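Local structure of beta-mannosidase (Trichoderma harzianum, 4CVU) at residues W606-D611 / E721-W726; L708-I711 / W717-L720. The protein probably hydrolyses terminal beta-linked mannose residues from the non-reducing ends of mannosides, as a fungal beta-mannosidase of glycoside hydrolase family 2. One frame throughout, in Å; residues are numbered along the deposited sequence. Where two conformers were deposited one is given.

Interaction 1: W606-D611 / E721-W726. With CD (cadmium ion), chain N.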
loop_
_atom_site.group_PDB
_atom_site.type_symbol
_atom_site.label_atom_id
_atom_site.label_comp_id
_atom_site.label_asym_id
_atom_site.label_seq_id
_atom_site.Cartn_x
_atom_site.Cartn_y
_atom_site.Cartn_z
ATOM N N TRP A 606 -1.848 -5.752 -8.741
ATOM C CA TRP A 606 -2.500 -4.568 -8.144
ATOM C C TRP A 606 -1.931 -4.284 -6.763
ATOM O O TRP A 606 -1.660 -3.123 -6.400
ATOM C CB TRP A 606 -3.951 -4.785 -7.941
ATOM C CG TRP A 606 -4.711 -4.529 -9.231
ATOM C CD1 TRP A 606 -5.397 -5.419 -9.946
ATOM C CD2 TRP A 606 -4.773 -3.294 -9.926
ATOM N NE1 TRP A 606 -5.968 -4.801 -11.080
ATOM C CE2 TRP A 606 -5.584 -3.487 -11.072
ATOM C CE3 TRP A 606 -4.253 -2.024 -9.685
ATOM C CZ2 TRP A 606 -5.862 -2.455 -11.953
ATOM C CZ3 TRP A 606 -4.533 -1.006 -10.548
ATOM C CH2 TRP A 606 -5.343 -1.223 -11.689
ATOM N N GLN A 607 -1.825 -5.332 -5.982
ATOM C CA GLN A 607 -1.415 -5.193 -4.585
ATOM C C GLN A 607 -0.039 -4.532 -4.408
ATOM O O GLN A 607 0.325 -4.058 -3.309
ATOM C CB GLN A 607 -1.459 -6.553 -3.894
ATOM C CG GLN A 607 -2.848 -6.957 -3.460
ATOM C CD GLN A 607 -2.892 -8.368 -2.912
ATOM O OE1 GLN A 607 -2.249 -9.305 -3.421
ATOM N NE2 GLN A 607 -3.621 -8.517 -1.875
ATOM N N GLN A 608 0.748 -4.522 -5.478
ATOM C CA GLN A 608 2.066 -3.912 -5.442
ATOM C C GLN A 608 1.979 -2.385 -5.393
ATOM O O GLN A 608 2.868 -1.759 -4.876
ATOM C CB GLN A 608 2.872 -4.323 -6.687
ATOM C CG GLN A 608 3.152 -5.809 -6.776
ATOM C CD GLN A 608 3.751 -6.227 -8.110
ATOM O OE1 GLN A 608 4.053 -5.402 -8.985
ATOM N NE2 GLN A 608 3.948 -7.520 -8.260
ATOM N N ALA A 609 0.950 -1.810 -6.039
ATOM C CA ALA A 609 0.916 -0.390 -6.373
ATOM C C ALA A 609 -0.190 0.397 -5.703
ATOM O O ALA A 609 -0.079 1.592 -5.587
ATOM C CB ALA A 609 0.795 -0.233 -7.901
ATOM N N VAL A 610 -1.246 -0.263 -5.240
ATOM C CA VAL A 610 -2.462 0.395 -4.776
ATOM C C VAL A 610 -2.851 0.005 -3.346
ATOM O O VAL A 610 -2.676 -1.143 -2.962
ATOM C CB VAL A 610 -3.599 0.033 -5.759
ATOM C CG1 VAL A 610 -4.953 0.244 -5.150
ATOM C CG2 VAL A 610 -3.471 0.859 -7.024
ATOM N N ASP A 611 -3.453 0.939 -2.599
ATOM C CA ASP A 611 -3.909 0.660 -1.227
ATOM C C ASP A 611 -4.923 -0.456 -1.159
ATOM O O ASP A 611 -5.719 -0.635 -2.094
ATOM C CB ASP A 611 -4.524 1.894 -0.578
ATOM C CG ASP A 611 -3.558 2.995 -0.451
ATOM O OD1 ASP A 611 -2.358 2.702 -0.614
ATOM O OD2 ASP A 611 -3.964 4.205 -0.306
ATOM N N GLU A 721 2.705 -8.954 -16.953
ATOM C CA GLU A 721 2.455 -7.857 -16.049
ATOM C C GLU A 721 3.834 -7.292 -15.630
ATOM O O GLU A 721 4.885 -7.863 -15.989
ATOM C CB GLU A 721 1.550 -8.344 -14.869
ATOM C CG GLU A 721 0.165 -8.870 -15.295
ATOM C CD GLU A 721 -0.602 -9.598 -14.179
ATOM O OE1 GLU A 721 -0.175 -9.554 -13.003
ATOM O OE2 GLU A 721 -1.666 -10.181 -14.457
ATOM N N TYR A 722 3.811 -6.142 -14.961
ATOM C CA TYR A 722 4.977 -5.339 -14.729
ATOM C C TYR A 722 6.142 -6.162 -14.203
ATOM O O TYR A 722 7.298 -5.976 -14.637
ATOM C CB TYR A 722 4.658 -4.147 -13.817
ATOM C CG TYR A 722 5.850 -3.287 -13.394
ATOM C CD1 TYR A 722 6.567 -2.482 -14.312
ATOM C CD2 TYR A 722 6.257 -3.269 -12.072
ATOM C CE1 TYR A 722 7.648 -1.729 -13.896
ATOM C CE2 TYR A 722 7.331 -2.516 -11.659
ATOM C CZ TYR A 722 8.022 -1.718 -12.574
ATOM O OH TYR A 722 9.090 -0.950 -12.103
ATOM N N ASP A 723 5.830 -7.108 -13.324
ATOM C CA ASP A 723 6.912 -7.833 -12.596
ATOM C C ASP A 723 7.257 -9.102 -13.368
ATOM O O ASP A 723 8.127 -9.861 -12.995
ATOM C CB ASP A 723 6.521 -8.103 -11.163
ATOM C CG ASP A 723 5.504 -9.232 -10.978
ATOM O OD1 ASP A 723 4.789 -9.720 -11.916
ATOM O OD2 ASP A 723 5.374 -9.571 -9.785
ATOM N N GLY A 724 6.510 -9.322 -14.444
ATOM C CA GLY A 724 6.708 -10.489 -15.269
ATOM C C GLY A 724 5.628 -11.555 -15.206
ATOM O O GLY A 724 5.671 -12.470 -16.009
ATOM N N ARG A 725 4.665 -11.433 -14.270
ATOM C CA ARG A 725 3.677 -12.479 -14.004
ATOM C C ARG A 725 2.869 -12.649 -15.279
ATOM O O ARG A 725 2.481 -11.676 -15.842
ATOM C CB ARG A 725 2.668 -12.032 -12.920
ATOM C CG ARG A 725 1.560 -13.068 -12.652
ATOM C CD ARG A 725 0.574 -12.677 -11.582
ATOM N NE ARG A 725 1.186 -12.808 -10.259
ATOM C CZ ARG A 725 1.114 -13.879 -9.452
ATOM N NH1 ARG A 725 0.427 -14.959 -9.788
ATOM N NH2 ARG A 725 1.766 -13.862 -8.269
ATOM N N TRP A 726 2.612 -13.880 -15.637
ATOM C CA TRP A 726 1.759 -14.250 -16.765
ATOM C C TRP A 726 0.266 -14.072 -16.462
ATOM O O TRP A 726 -0.250 -14.606 -15.500
ATOM C CB TRP A 726 2.043 -15.686 -17.122
ATOM C CG TRP A 726 3.337 -15.891 -17.808
ATOM C CD1 TRP A 726 4.466 -15.221 -17.603
ATOM C CD2 TRP A 726 3.607 -16.817 -18.865
ATOM N NE1 TRP A 726 5.468 -15.677 -18.428
ATOM C CE2 TRP A 726 4.966 -16.664 -19.213
ATOM C CE3 TRP A 726 2.858 -17.802 -19.502
ATOM C CZ2 TRP A 726 5.569 -17.409 -20.206
ATOM C CZ3 TRP A 726 3.464 -18.562 -20.475
ATOM C CH2 TRP A 726 4.810 -18.336 -20.842
HETATM CD CD CD N . -1.979 5.188 0.533
HETATM O O HOH W 1 3.574 -6.607 -11.370
HETATM O O HOH W 2 -2.306 7.833 0.869
HETATM O O HOH W 3 0.107 4.771 1.157
HETATM O O HOH W 4 -1.479 5.881 -1.960
#

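Interaction 2: L708-I711 / W717-L720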
loop_
_atom_site.group_PDB
_atom_site.type_symbol
_atom_site.label_atom_id
_atom_site.label_comp_id
_atom_site.label_asym_id
_atom_site.label_seq_id
_atom_site.Cartn_x
_atom_site.Cartn_y
_atom_site.Cartn_z
ATOM N N LEU A 708 3.059 -7.278 -25.601
ATOM C CA LEU A 708 3.700 -8.316 -24.835
ATOM C C LEU A 708 3.558 -7.977 -23.381
ATOM O O LEU A 708 3.144 -8.816 -22.577
ATOM C CB LEU A 708 5.194 -8.439 -25.199
ATOM C CG LEU A 708 6.071 -9.272 -24.214
ATOM C CD1 LEU A 708 5.766 -10.737 -24.326
ATOM C CD2 LEU A 708 7.515 -9.084 -24.532
ATOM N N ASN A 709 3.929 -6.738 -23.038
ATOM C CA ASN A 709 4.337 -6.442 -21.663
ATOM C C ASN A 709 3.809 -5.115 -21.111
ATOM O O ASN A 709 3.345 -4.265 -21.890
ATOM C CB ASN A 709 5.862 -6.491 -21.569
ATOM C CG ASN A 709 6.529 -5.389 -22.373
ATOM O OD1 ASN A 709 6.241 -5.217 -23.557
ATOM N ND2 ASN A 709 7.425 -4.635 -21.738
ATOM N N ASP A 710 3.937 -4.930 -19.782
ATOM C CA ASP A 710 3.413 -3.759 -19.056
ATOM C C ASP A 710 4.534 -2.872 -18.508
ATOM O O ASP A 710 5.560 -3.377 -18.052
ATOM C CB ASP A 710 2.561 -4.148 -17.831
ATOM C CG ASP A 710 1.088 -4.347 -18.153
ATOM O OD1 ASP A 710 0.523 -3.598 -18.964
ATOM O OD2 ASP A 710 0.473 -5.274 -17.553
ATOM N N ILE A 711 4.301 -1.557 -18.531
ATOM C CA ILE A 711 5.215 -0.575 -17.946
ATOM C C ILE A 711 4.915 -0.261 -16.473
ATOM O O ILE A 711 5.769 0.288 -15.767
ATOM C CB ILE A 711 5.156 0.729 -18.775
ATOM C CG1 ILE A 711 6.426 1.502 -18.639
ATOM C CG2 ILE A 711 3.977 1.579 -18.396
ATOM C CD1 ILE A 711 6.497 2.734 -19.543
ATOM N N TRP A 717 -3.411 -4.001 -22.524
ATOM C CA TRP A 717 -3.360 -5.090 -23.513
ATOM C C TRP A 717 -2.228 -6.128 -23.234
ATOM O O TRP A 717 -2.059 -7.084 -24.002
ATOM C CB TRP A 717 -3.195 -4.521 -24.933
ATOM C CG TRP A 717 -4.189 -3.490 -25.386
ATOM C CD1 TRP A 717 -5.224 -3.697 -26.287
ATOM C CD2 TRP A 717 -4.225 -2.082 -25.078
ATOM N NE1 TRP A 717 -5.929 -2.559 -26.463
ATOM C CE2 TRP A 717 -5.341 -1.538 -25.765
ATOM C CE3 TRP A 717 -3.473 -1.244 -24.250
ATOM C CZ2 TRP A 717 -5.721 -0.202 -25.636
ATOM C CZ3 TRP A 717 -3.835 0.090 -24.134
ATOM C CH2 TRP A 717 -4.964 0.607 -24.824
ATOM N N ALA A 718 -1.447 -5.939 -22.155
ATOM C CA ALA A 718 -0.311 -6.797 -21.883
ATOM C C ALA A 718 -0.697 -8.232 -21.622
ATOM O O ALA A 718 -1.826 -8.515 -21.165
ATOM C CB ALA A 718 0.475 -6.242 -20.670
ATOM N N GLY A 719 0.212 -9.156 -21.972
ATOM C CA GLY A 719 0.130 -10.534 -21.581
ATOM C C GLY A 719 1.038 -10.772 -20.360
ATOM O O GLY A 719 0.812 -11.693 -19.634
ATOM N N LEU A 720 2.045 -9.957 -20.194
ATOM C CA LEU A 720 3.004 -10.074 -19.051
ATOM C C LEU A 720 2.918 -8.797 -18.254
ATOM O O LEU A 720 3.091 -7.712 -18.790
ATOM C CB LEU A 720 4.419 -10.255 -19.551
ATOM C CG LEU A 720 4.720 -11.358 -20.587
ATOM C CD1 LEU A 720 6.183 -11.286 -20.969
ATOM C CD2 LEU A 720 4.348 -12.751 -20.138
#

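Interaction 1: W606-D611 / E721-W726
Gln608 of segment 606-611 reaches with its side-chain amide to Asp723 in the loop 721-726, and this polar pair carries most of a small surface contact. NE2 of Gln608 donates to OD2 of Asp723 at 2.9 Å. The bond is bent, 139° at the hydrogen: the acceptor lies close to the amide plane, whereas the amide comes from above the carboxylate, and the two side chains cross at about a right angle. Beyond CG the glutamine chain is extended (chi2 171°), which carries the amide across to the loop. One water adds a second link, giving a hydrogen to OE1 of Gln608 at 2.7 Å and accepting a weak bond from the backbone N of Asp723. OE1 of Gln608 also lies at the ring edge of Tyr722, 4.4 Å from Tyr722 CD2, while the phenol OH is hydrogen-bonded to Asp393 OD2. Asp723 is held from its own side of the contact, because its OD1 accepts from the backbone N of Arg725 at 2.9 Å. At the far end of 606-611, Asp611 binds a cadmium ion through both carboxylate oxygens, OD2 at 2.4 Å and OD1 at 2.8 Å, with three waters as further ligands. The loop 721-726 combines a type I beta turn, Glu721 to Gly724, with an Asx turn at Asp723, whose other carboxylate oxygen receives the amide of Gln608.

Interaction 2: L708-I711 / W717-L720
Leu708 sends CG anti to its backbone N (chi1 166°), and Leu720 holds its CG beside the backbone N (chi1 -51°); this brings their branched ends together, CD1 of Leu708 lying 3.4 Å from CD1 of Leu720, tighter than usual for two methyls. The side chains cross obliquely. Beside this leucine pair the backbones are joined by one carbonyl gripped twice: O of Leu708 accepts from N of Leu720 at 2.9 Å, nearly in line with the C=O bond, and from N of Gly719 at 3.0 Å, with that donor well above the carbonyl plane. A single bridge pairs Asn709 with Leu720, and CA of Asn709 makes a CA-H...O contact of 3.4 Å with O of Leu720. The methyl of Ala718 abuts the carboxylate of Asp710, 3.1 Å from OD1, an oxygen that takes a hydrogen bond from Thr716 OG1. The buried pairing closes the short loop between 711 and 717, after strand 702-705, probably the last strand of the family's (beta/alpha)8 barrel. Leu708 rests on strand 380-389 and on Leu407 and Val411 of helix 401-413, which Leu720 meets at Ser410, while Asn709 ND2 is hydrogen-bonded to Ile390 O just beyond that strand.

How the interactions relate
Interaction 2 is nested inside the chain loop closed by interaction 1, and their centres lie about 11 Å apart. Residues 708-711, 717-720 and 721-726 follow one another in the connection from strand 702-705 to helix 729-736; 606-611 comes about a hundred residues earlier. The two contacts touch directly: the ring of Tyr722 packs by CD1 on Ile711 O, and CD1 of Trp726 meets CD2 of Leu720. Strands 702-705 and 380-389 pair in parallel, consistent with the last and first strands of the (beta/alpha)8 barrel of family 2 catalytic domains. The connection after the last strand thus runs from a buried pairing to a surface contact with helix 603-609.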